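Local coordinates for prophage MuSo2, 43 kDa tail protein (PDB 3CDD) that is a structural tail protein of a Mu-like prophage that probably forms a trimeric part of the phage baseplate, at residues A62-I67 and V72-V77; G112-Q117 and D124-P129; F214-A219 and Q270-R275. All blocks are in the same frame, centred on the assembly; numbering follows the deposited sequence. Where two conformers were deposited one is given.

Interaction 1: residues A62-I67 and V72-V77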
loop_
_atom_site.group_PDB
_atom_site.type_symbol
_atom_site.label_atom_id
_atom_site.label_comp_id
_atom_site.label_asym_id
_atom_site.label_seq_id
_atom_site.Cartn_x
_atom_site.Cartn_y
_atom_site.Cartn_z
ATOM N N ALA A 62 -27.169 12.954 9.003
ATOM C CA ALA A 62 -27.592 13.316 7.642
ATOM C C ALA A 62 -27.109 14.720 7.297
ATOM O O ALA A 62 -27.109 15.617 8.143
ATOM C CB ALA A 62 -29.098 13.222 7.476
ATOM N N CYS A 63 -26.761 14.900 6.028
ATOM C CA CYS A 63 -25.878 15.953 5.595
ATOM C C CYS A 63 -26.219 16.392 4.158
ATOM O O CYS A 63 -26.481 15.545 3.296
ATOM C CB CYS A 63 -24.466 15.357 5.599
ATOM S SG CYS A 63 -23.247 16.560 5.540
ATOM N N THR A 64 -26.203 17.700 3.896
ATOM C CA THR A 64 -26.261 18.217 2.510
ATOM C C THR A 64 -25.242 19.320 2.267
ATOM O O THR A 64 -24.941 20.122 3.162
ATOM C CB THR A 64 -27.669 18.741 2.093
ATOM O OG1 THR A 64 -27.992 19.934 2.824
ATOM C CG2 THR A 64 -28.753 17.682 2.315
ATOM N N VAL A 65 -24.697 19.360 1.056
ATOM C CA VAL A 65 -23.890 20.493 0.644
ATOM C C VAL A 65 -24.563 21.153 -0.542
ATOM O O VAL A 65 -24.897 20.479 -1.523
ATOM C CB VAL A 65 -22.434 20.135 0.325
ATOM C CG1 VAL A 65 -21.677 21.400 -0.112
ATOM C CG2 VAL A 65 -21.742 19.446 1.570
ATOM N N ASP A 66 -24.769 22.469 -0.410
ATOM C CA ASP A 66 -25.382 23.325 -1.436
ATOM C C ASP A 66 -24.448 24.478 -1.868
ATOM O O ASP A 66 -23.665 25.013 -1.063
ATOM C CB ASP A 66 -26.691 23.925 -0.909
ATOM C CG ASP A 66 -27.742 22.868 -0.565
ATOM O OD1 ASP A 66 -27.809 21.815 -1.219
ATOM O OD2 ASP A 66 -28.519 23.106 0.377
ATOM N N ILE A 67 -24.533 24.839 -3.144
ATOM C CA ILE A 67 -23.885 26.035 -3.671
ATOM C C ILE A 67 -24.992 26.935 -4.213
ATOM O O ILE A 67 -25.714 26.546 -5.128
ATOM C CB ILE A 67 -22.839 25.737 -4.795
ATOM C CG1 ILE A 67 -22.263 27.061 -5.344
ATOM C CG2 ILE A 67 -23.454 24.882 -5.925
ATOM C CD1 ILE A 67 -21.007 26.916 -6.210
ATOM N N VAL A 72 -25.515 19.884 -4.225
ATOM C CA VAL A 72 -24.316 19.304 -4.827
ATOM C C VAL A 72 -24.211 17.831 -4.422
ATOM O O VAL A 72 -23.902 16.970 -5.248
ATOM C CB VAL A 72 -23.044 20.101 -4.429
ATOM C CG1 VAL A 72 -21.776 19.476 -5.051
ATOM C CG2 VAL A 72 -23.162 21.557 -4.868
ATOM N N ILE A 73 -24.483 17.548 -3.150
ATOM C CA ILE A 73 -24.336 16.196 -2.593
ATOM C C ILE A 73 -25.233 16.029 -1.368
ATOM O O ILE A 73 -25.366 16.945 -0.530
ATOM C CB ILE A 73 -22.831 15.805 -2.271
ATOM C CG1 ILE A 73 -22.684 14.295 -2.000
ATOM C CG2 ILE A 73 -22.207 16.672 -1.113
ATOM C CD1 ILE A 73 -21.239 13.835 -1.912
ATOM N N THR A 74 -25.838 14.843 -1.273
ATOM C CA THR A 74 -26.751 14.494 -0.192
ATOM C C THR A 74 -26.324 13.138 0.388
ATOM O O THR A 74 -26.302 12.109 -0.315
ATOM C CB THR A 74 -28.204 14.397 -0.712
ATOM O OG1 THR A 74 -28.555 15.599 -1.410
ATOM C CG2 THR A 74 -29.200 14.143 0.422
ATOM N N GLY A 75 -25.989 13.134 1.673
ATOM C CA GLY A 75 -25.564 11.889 2.320
ATOM C C GLY A 75 -25.468 11.971 3.825
ATOM O O GLY A 75 -26.330 12.557 4.478
ATOM N N TYR A 76 -24.412 11.362 4.360
ATOM C CA TYR A 76 -24.193 11.259 5.792
ATOM C C TYR A 76 -22.739 11.524 6.131
ATOM O O TYR A 76 -21.850 11.237 5.347
ATOM C CB TYR A 76 -24.536 9.850 6.285
ATOM C CG TYR A 76 -25.920 9.411 5.930
ATOM C CD1 TYR A 76 -27.006 9.754 6.736
ATOM C CD2 TYR A 76 -26.150 8.650 4.788
ATOM C CE1 TYR A 76 -28.301 9.354 6.403
ATOM C CE2 TYR A 76 -27.437 8.232 4.456
ATOM C CZ TYR A 76 -28.502 8.591 5.264
ATOM O OH TYR A 76 -29.772 8.185 4.926
ATOM N N VAL A 77 -22.512 12.058 7.325
ATOM C CA VAL A 77 -21.177 12.222 7.849
ATOM C C VAL A 77 -20.648 10.860 8.215
ATOM O O VAL A 77 -21.275 10.129 8.990
ATOM C CB VAL A 77 -21.173 13.134 9.104
ATOM C CG1 VAL A 77 -19.787 13.177 9.730
ATOM C CG2 VAL A 77 -21.629 14.533 8.723
#
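C63 and G75 face each other as a hydrogen-bonded pair in the antiparallel β-hairpin of strands 62-67 and 70-84, and the ladder runs from A62-Y76 to V65, where a classic β-bulge sets both V72 and I73 opposite V65. The bulge brings two amides to one acceptor: V65 O takes a 2.8 Å bond from V72 N and a weak one of 3.4 Å from I73 N. V65 N answers with a nearly straight bond to I73 O.

The side chain of C63 can be followed from CB to sulfur. C63 CB stands 3.5 Å from G75 O, the carbonyl that C63 N also engages. With the sulfur anti to the backbone N (chi1 -164°), C63 SG is carried along the interior face and meets V77 CG2 at 4.1 Å. L9 and F35 pack on C63 as well, so the thiol belongs to the core between neighbouring strands of this N-terminal GpP-like domain. V65 and I73 share that face, both touching I24.

On the reverse face the methyls of T64 and T74 lie side by side, while T74 OG1 bonds to T174 O. The Y76 ring forms a cation-pi contact with R248 of a second subunit. Within the hairpin, Y76 CE1 lies 4.1 Å from A62 CB.

Interaction 2: residues G112-Q117 and D124-P129; sequences GQFNNQ and DIVCKP
Q117, which approaches I125 of the facing helix, has its amide tied back to its own segment: Q117 NE2 donates to N115 O at 2.9 Å, with an N-H...O angle of 166°. The acceptor sits in the amide plane, although the donor is tilted 30° from the plane of the N115 carbonyl. This bond should restrain the rotation of the amide; Q117 OE1 makes only a loose 4.5 Å approach to I125 CD1.

The apolar work is done by F114. Its CB leaves the strand toward the helix, and the ring and the isoleucine run alongside each other head to tail. I125 CG2 lies at the ring edge, near its plane, 3.7 Å from CE2 of F114. From the other branch, I125 CD1 reaches the same F114 CE2 at 3.7 Å and lies beside CD2 as well, so one rim carbon is touched by both arms of the isoleucine. In the gp44-like second domain, strand 113-115 pairs with strand 144-148, the chain bends at N116, and helix 119-127 folds back beside the strand.

Farther round the ring, F114 CZ meets V126 CG1 at 3.8 Å. Placing this methyl beside the backbone N (chi1 -58°) turns it to the phenyl. V126 also rests on P155 and L159, and F114 on L158, which draws helix 155-164 into the same core. Y109 stacks on the F114 ring and is touched by I125 as well.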
loop_
_atom_site.group_PDB
_atom_site.type_symbol
_atom_site.label_atom_id
_atom_site.label_comp_id
_atom_site.label_asym_id
_atom_site.label_seq_id
_atom_site.Cartn_x
_atom_site.Cartn_y
_atom_site.Cartn_z
ATOM N N GLY A 112 -34.477 -14.550 0.272
ATOM C CA GLY A 112 -33.128 -14.774 -0.270
ATOM C C GLY A 112 -32.988 -14.949 -1.770
ATOM O O GLY A 112 -31.918 -15.342 -2.245
ATOM N N GLN A 113 -34.059 -14.661 -2.514
ATOM C CA GLN A 113 -34.039 -14.786 -3.972
ATOM C C GLN A 113 -35.148 -13.998 -4.657
ATOM O O GLN A 113 -36.248 -13.850 -4.121
ATOM C CB GLN A 113 -34.071 -16.262 -4.411
ATOM C CG GLN A 113 -35.432 -16.910 -4.410
ATOM C CD GLN A 113 -35.375 -18.371 -4.814
ATOM O OE1 GLN A 113 -35.972 -18.778 -5.820
ATOM N NE2 GLN A 113 -34.653 -19.176 -4.029
ATOM N N PHE A 114 -34.844 -13.495 -5.848
ATOM C CA PHE A 114 -35.817 -12.754 -6.656
ATOM C C PHE A 114 -36.216 -13.574 -7.876
ATOM O O PHE A 114 -35.358 -14.121 -8.571
ATOM C CB PHE A 114 -35.256 -11.385 -7.079
ATOM C CG PHE A 114 -34.745 -10.561 -5.926
ATOM C CD1 PHE A 114 -33.402 -10.597 -5.572
ATOM C CD2 PHE A 114 -35.617 -9.765 -5.176
ATOM C CE1 PHE A 114 -32.935 -9.847 -4.490
ATOM C CE2 PHE A 114 -35.158 -9.015 -4.098
ATOM C CZ PHE A 114 -33.818 -9.057 -3.753
ATOM N N ASN A 115 -37.524 -13.637 -8.130
ATOM C CA ASN A 115 -38.092 -14.457 -9.197
ATOM C C ASN A 115 -38.715 -13.599 -10.278
ATOM O O ASN A 115 -39.669 -12.862 -10.017
ATOM C CB ASN A 115 -39.183 -15.392 -8.643
ATOM C CG ASN A 115 -38.766 -16.094 -7.373
ATOM O OD1 ASN A 115 -37.808 -16.870 -7.363
ATOM N ND2 ASN A 115 -39.486 -15.830 -6.287
ATOM N N ASN A 116 -38.186 -13.711 -11.493
ATOM C CA ASN A 116 -38.770 -13.065 -12.681
ATOM C C ASN A 116 -38.882 -11.547 -12.531
ATOM O O ASN A 116 -39.860 -10.927 -12.953
ATOM C CB ASN A 116 -40.118 -13.717 -13.041
ATOM C CG ASN A 116 -39.977 -15.196 -13.338
ATOM O OD1 ASN A 116 -39.183 -15.586 -14.195
ATOM N ND2 ASN A 116 -40.751 -16.034 -12.640
ATOM N N GLN A 117 -37.852 -10.967 -11.920
ATOM C CA GLN A 117 -37.801 -9.546 -11.630
ATOM C C GLN A 117 -36.801 -8.867 -12.542
ATOM O O GLN A 117 -35.739 -9.422 -12.845
ATOM C CB GLN A 117 -37.372 -9.322 -10.172
ATOM C CG GLN A 117 -38.285 -9.962 -9.124
ATOM C CD GLN A 117 -39.680 -9.372 -9.143
ATOM O OE1 GLN A 117 -39.863 -8.189 -8.860
ATOM N NE2 GLN A 117 -40.673 -10.188 -9.489
ATOM N N ASP A 124 -35.528 -1.488 -6.470
ATOM C CA ASP A 124 -36.608 -0.949 -5.620
ATOM C C ASP A 124 -36.684 -1.682 -4.273
ATOM O O ASP A 124 -36.802 -1.047 -3.212
ATOM C CB ASP A 124 -37.984 -1.029 -6.325
ATOM C CG ASP A 124 -38.163 0.017 -7.444
ATOM O OD1 ASP A 124 -37.356 0.957 -7.559
ATOM O OD2 ASP A 124 -39.138 -0.099 -8.219
ATOM N N ILE A 125 -36.602 -3.017 -4.324
ATOM C CA ILE A 125 -36.646 -3.864 -3.121
ATOM C C ILE A 125 -35.482 -3.626 -2.150
ATOM O O ILE A 125 -35.702 -3.265 -0.991
ATOM C CB ILE A 125 -36.745 -5.386 -3.463
ATOM C CG1 ILE A 125 -38.113 -5.708 -4.089
ATOM C CG2 ILE A 125 -36.550 -6.229 -2.181
ATOM C CD1 ILE A 125 -38.187 -7.024 -4.860
ATOM N N VAL A 126 -34.245 -3.813 -2.622
ATOM C CA VAL A 126 -33.080 -3.724 -1.729
ATOM C C VAL A 126 -32.779 -2.308 -1.210
ATOM O O VAL A 126 -32.142 -2.166 -0.177
ATOM C CB VAL A 126 -31.808 -4.402 -2.331
ATOM C CG1 VAL A 126 -32.099 -5.903 -2.655
ATOM C CG2 VAL A 126 -31.301 -3.640 -3.570
ATOM N N CYS A 127 -33.270 -1.288 -1.924
ATOM C CA CYS A 127 -33.003 0.133 -1.628
ATOM C C CYS A 127 -33.970 0.729 -0.613
ATOM O O CYS A 127 -33.609 1.654 0.129
ATOM C CB CYS A 127 -33.082 0.965 -2.912
ATOM S SG CYS A 127 -31.564 0.955 -3.889
ATOM N N LYS A 128 -35.195 0.191 -0.599
ATOM C CA LYS A 128 -36.302 0.726 0.183
ATOM C C LYS A 128 -36.033 0.860 1.692
ATOM O O LYS A 128 -36.271 1.929 2.232
ATOM C CB LYS A 128 -37.591 -0.083 -0.079
ATOM C CG LYS A 128 -38.802 0.377 0.714
ATOM C CD LYS A 128 -40.079 0.083 -0.051
ATOM C CE LYS A 128 -41.275 0.710 0.624
ATOM N NZ LYS A 128 -42.052 -0.307 1.396
ATOM N N PRO A 129 -35.531 -0.205 2.375
ATOM C CA PRO A 129 -35.325 -0.047 3.834
ATOM C C PRO A 129 -34.237 0.992 4.174
ATOM O O PRO A 129 -34.148 1.439 5.320
ATOM C CB PRO A 129 -34.892 -1.450 4.288
ATOM C CG PRO A 129 -34.341 -2.088 3.081
ATOM C CD PRO A 129 -35.124 -1.549 1.914
#

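Interaction 3: residues F214-A219 and Q270-R275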
loop_
_atom_site.group_PDB
_atom_site.type_symbol
_atom_site.label_atom_id
_atom_site.label_comp_id
_atom_site.label_asym_id
_atom_site.label_seq_id
_atom_site.Cartn_x
_atom_site.Cartn_y
_atom_site.Cartn_z
ATOM N N PHE A 214 -6.642 -10.594 -26.675
ATOM C CA PHE A 214 -7.166 -11.168 -25.433
ATOM C C PHE A 214 -7.765 -12.539 -25.742
ATOM O O PHE A 214 -8.758 -12.623 -26.475
ATOM C CB PHE A 214 -8.247 -10.269 -24.812
ATOM C CG PHE A 214 -7.745 -8.939 -24.314
ATOM C CD1 PHE A 214 -7.577 -7.867 -25.191
ATOM C CD2 PHE A 214 -7.472 -8.745 -22.966
ATOM C CE1 PHE A 214 -7.115 -6.613 -24.736
ATOM C CE2 PHE A 214 -7.008 -7.504 -22.501
ATOM C CZ PHE A 214 -6.834 -6.435 -23.393
ATOM N N THR A 215 -7.152 -13.602 -25.214
ATOM C CA THR A 215 -7.697 -14.953 -25.340
ATOM C C THR A 215 -8.389 -15.343 -24.035
ATOM O O THR A 215 -7.755 -15.402 -22.976
ATOM C CB THR A 215 -6.599 -15.979 -25.664
ATOM O OG1 THR A 215 -5.496 -15.776 -24.782
ATOM C CG2 THR A 215 -6.099 -15.816 -27.082
ATOM N N ILE A 216 -9.697 -15.589 -24.111
ATOM C CA ILE A 216 -10.498 -15.965 -22.942
ATOM C C ILE A 216 -10.819 -17.452 -22.995
ATOM O O ILE A 216 -11.388 -17.925 -23.978
ATOM C CB ILE A 216 -11.814 -15.132 -22.838
ATOM C CG1 ILE A 216 -11.513 -13.621 -22.721
ATOM C CG2 ILE A 216 -12.702 -15.635 -21.692
ATOM C CD1 ILE A 216 -10.626 -13.197 -21.547
ATOM N N LYS A 217 -10.448 -18.173 -21.937
ATOM C CA LYS A 217 -10.631 -19.624 -21.860
ATOM C C LYS A 217 -11.621 -19.981 -20.759
ATOM O O LYS A 217 -11.546 -19.445 -19.649
ATOM C CB LYS A 217 -9.294 -20.317 -21.576
ATOM C CG LYS A 217 -8.174 -19.936 -22.520
ATOM C CD LYS A 217 -7.724 -21.077 -23.408
ATOM C CE LYS A 217 -6.557 -21.857 -22.780
ATOM N NZ LYS A 217 -5.329 -21.009 -22.600
ATOM N N ALA A 218 -12.557 -20.875 -21.068
ATOM C CA ALA A 218 -13.363 -21.500 -20.030
ATOM C C ALA A 218 -12.472 -22.507 -19.295
ATOM O O ALA A 218 -11.494 -23.027 -19.881
ATOM C CB ALA A 218 -14.586 -22.187 -20.632
ATOM N N ALA A 219 -12.775 -22.750 -18.014
ATOM C CA ALA A 219 -12.062 -23.743 -17.193
ATOM C C ALA A 219 -12.818 -23.998 -15.893
ATOM O O ALA A 219 -13.238 -23.054 -15.217
ATOM C CB ALA A 219 -10.626 -23.284 -16.893
ATOM N N GLN A 270 -14.314 -8.932 -25.058
ATOM C CA GLN A 270 -14.645 -7.560 -25.455
ATOM C C GLN A 270 -14.684 -6.633 -24.248
ATOM O O GLN A 270 -14.189 -5.507 -24.317
ATOM C CB GLN A 270 -15.988 -7.518 -26.183
ATOM C CG GLN A 270 -15.935 -7.957 -27.634
ATOM C CD GLN A 270 -17.308 -8.287 -28.191
ATOM O OE1 GLN A 270 -18.326 -7.724 -27.769
ATOM N NE2 GLN A 270 -17.346 -9.210 -29.148
ATOM N N TRP A 271 -15.280 -7.118 -23.155
ATOM C CA TRP A 271 -15.276 -6.419 -21.870
ATOM C C TRP A 271 -13.844 -6.193 -21.380
ATOM O O TRP A 271 -13.542 -5.162 -20.766
ATOM C CB TRP A 271 -16.081 -7.206 -20.821
ATOM C CG TRP A 271 -15.747 -6.844 -19.392
ATOM C CD1 TRP A 271 -14.631 -7.227 -18.687
ATOM C CD2 TRP A 271 -16.520 -6.027 -18.501
ATOM N NE1 TRP A 271 -14.668 -6.694 -17.420
ATOM C CE2 TRP A 271 -15.816 -5.960 -17.277
ATOM C CE3 TRP A 271 -17.741 -5.348 -18.616
ATOM C CZ2 TRP A 271 -16.287 -5.232 -16.176
ATOM C CZ3 TRP A 271 -18.220 -4.623 -17.509
ATOM C CH2 TRP A 271 -17.490 -4.573 -16.309
ATOM N N GLU A 272 -12.974 -7.163 -21.657
ATOM C CA GLU A 272 -11.598 -7.123 -21.204
ATOM C C GLU A 272 -10.795 -6.063 -21.948
ATOM O O GLU A 272 -10.040 -5.303 -21.326
ATOM C CB GLU A 272 -10.947 -8.493 -21.361
ATOM C CG GLU A 272 -10.038 -8.843 -20.208
ATOM C CD GLU A 272 -10.809 -9.188 -18.951
ATOM O OE1 GLU A 272 -11.495 -10.233 -18.938
ATOM O OE2 GLU A 272 -10.721 -8.414 -17.975
ATOM N N ARG A 273 -10.967 -6.022 -23.276
ATOM C CA ARG A 273 -10.364 -4.990 -24.134
ATOM C C ARG A 273 -10.861 -3.605 -23.716
ATOM O O ARG A 273 -10.078 -2.664 -23.583
ATOM C CB ARG A 273 -10.690 -5.247 -25.614
ATOM C CG ARG A 273 -10.143 -4.188 -26.571
ATOM C CD ARG A 273 -10.578 -4.416 -28.005
ATOM N NE ARG A 273 -12.033 -4.386 -28.141
ATOM C CZ ARG A 273 -12.714 -4.977 -29.124
ATOM N NH1 ARG A 273 -12.070 -5.646 -30.077
ATOM N NH2 ARG A 273 -14.038 -4.912 -29.152
ATOM N N GLN A 274 -12.162 -3.504 -23.475
ATOM C CA GLN A 274 -12.769 -2.241 -23.094
ATOM C C GLN A 274 -12.284 -1.737 -21.737
ATOM O O GLN A 274 -12.105 -0.532 -21.549
ATOM C CB GLN A 274 -14.299 -2.342 -23.150
ATOM C CG GLN A 274 -14.937 -1.294 -24.050
ATOM C CD GLN A 274 -14.029 -0.857 -25.223
ATOM O OE1 GLN A 274 -13.915 0.344 -25.517
ATOM N NE2 GLN A 274 -13.376 -1.827 -25.884
ATOM N N ARG A 275 -12.054 -2.659 -20.805
ATOM C CA ARG A 275 -11.565 -2.300 -19.478
ATOM C C ARG A 275 -10.102 -1.843 -19.492
ATOM O O ARG A 275 -9.739 -0.932 -18.751
ATOM C CB ARG A 275 -11.734 -3.471 -18.512
ATOM C CG ARG A 275 -11.162 -3.217 -17.121
ATOM C CD ARG A 275 -11.240 -4.458 -16.256
ATOM N NE ARG A 275 -12.560 -4.620 -15.652
ATOM C CZ ARG A 275 -12.891 -4.176 -14.443
ATOM N NH1 ARG A 275 -12.001 -3.534 -13.691
ATOM N NH2 ARG A 275 -14.114 -4.379 -13.978
#
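E272 and R273, in the middle of helix 262-278, rest on F214 and I216 in a helix-on-sheet packing; strand 213-217 is the central member of a three-stranded sheet, between 239-242 and 251-255. The axes of 270-275 and 214-217 come within 8.9 Å of each other, their directions 138° apart.

Along the helix, E272 comes first. E272 CB and CG both lie beside F214 CD2, CG at 3.8 Å, and the two side chains cross at about a right angle. A bend at chi2 (73°) then brings the carboxylate alongside I216, where E272 OE1 is 4.0 Å from I216 CD1. I254 of the neighbouring strand touches E272 too.

The next peptide group passes over one face of the F214 ring, R273 N standing 4.0 Å above the ring plane, over its centre. R273 CA follows in a CH-pi contact, 4.1 Å from the F214 centroid. Beyond CB the arginine departs: the guanidinium swings clear of the ring, and R273 NH1 bonds to T242 O at the end of strand 239-242. F214 also touches S276, one turn on. R273 CB itself remains 3.9 Å from F214 CE1.

How the interactions relate
From the N terminus the three contacts follow one another in series, none nested within or crossing another. Interaction 1 zips up a β-hairpin in the N-terminal GpP-like domain, only four residues lying between its segments, the last two already in the second strand. The chain then enters the gp44-like second domain, where interaction 2 spans six residues, most of them helical; its centre is about 27 Å from that of interaction 1. Interaction 3 has the widest span, 50 residues that include the unmodelled residues 220-237 and 260 and strands 239-242 and 251-255, and it ties the small sheet to helix 262-278. It lies across the chain's centre from interaction 1, about 39 Å between centres.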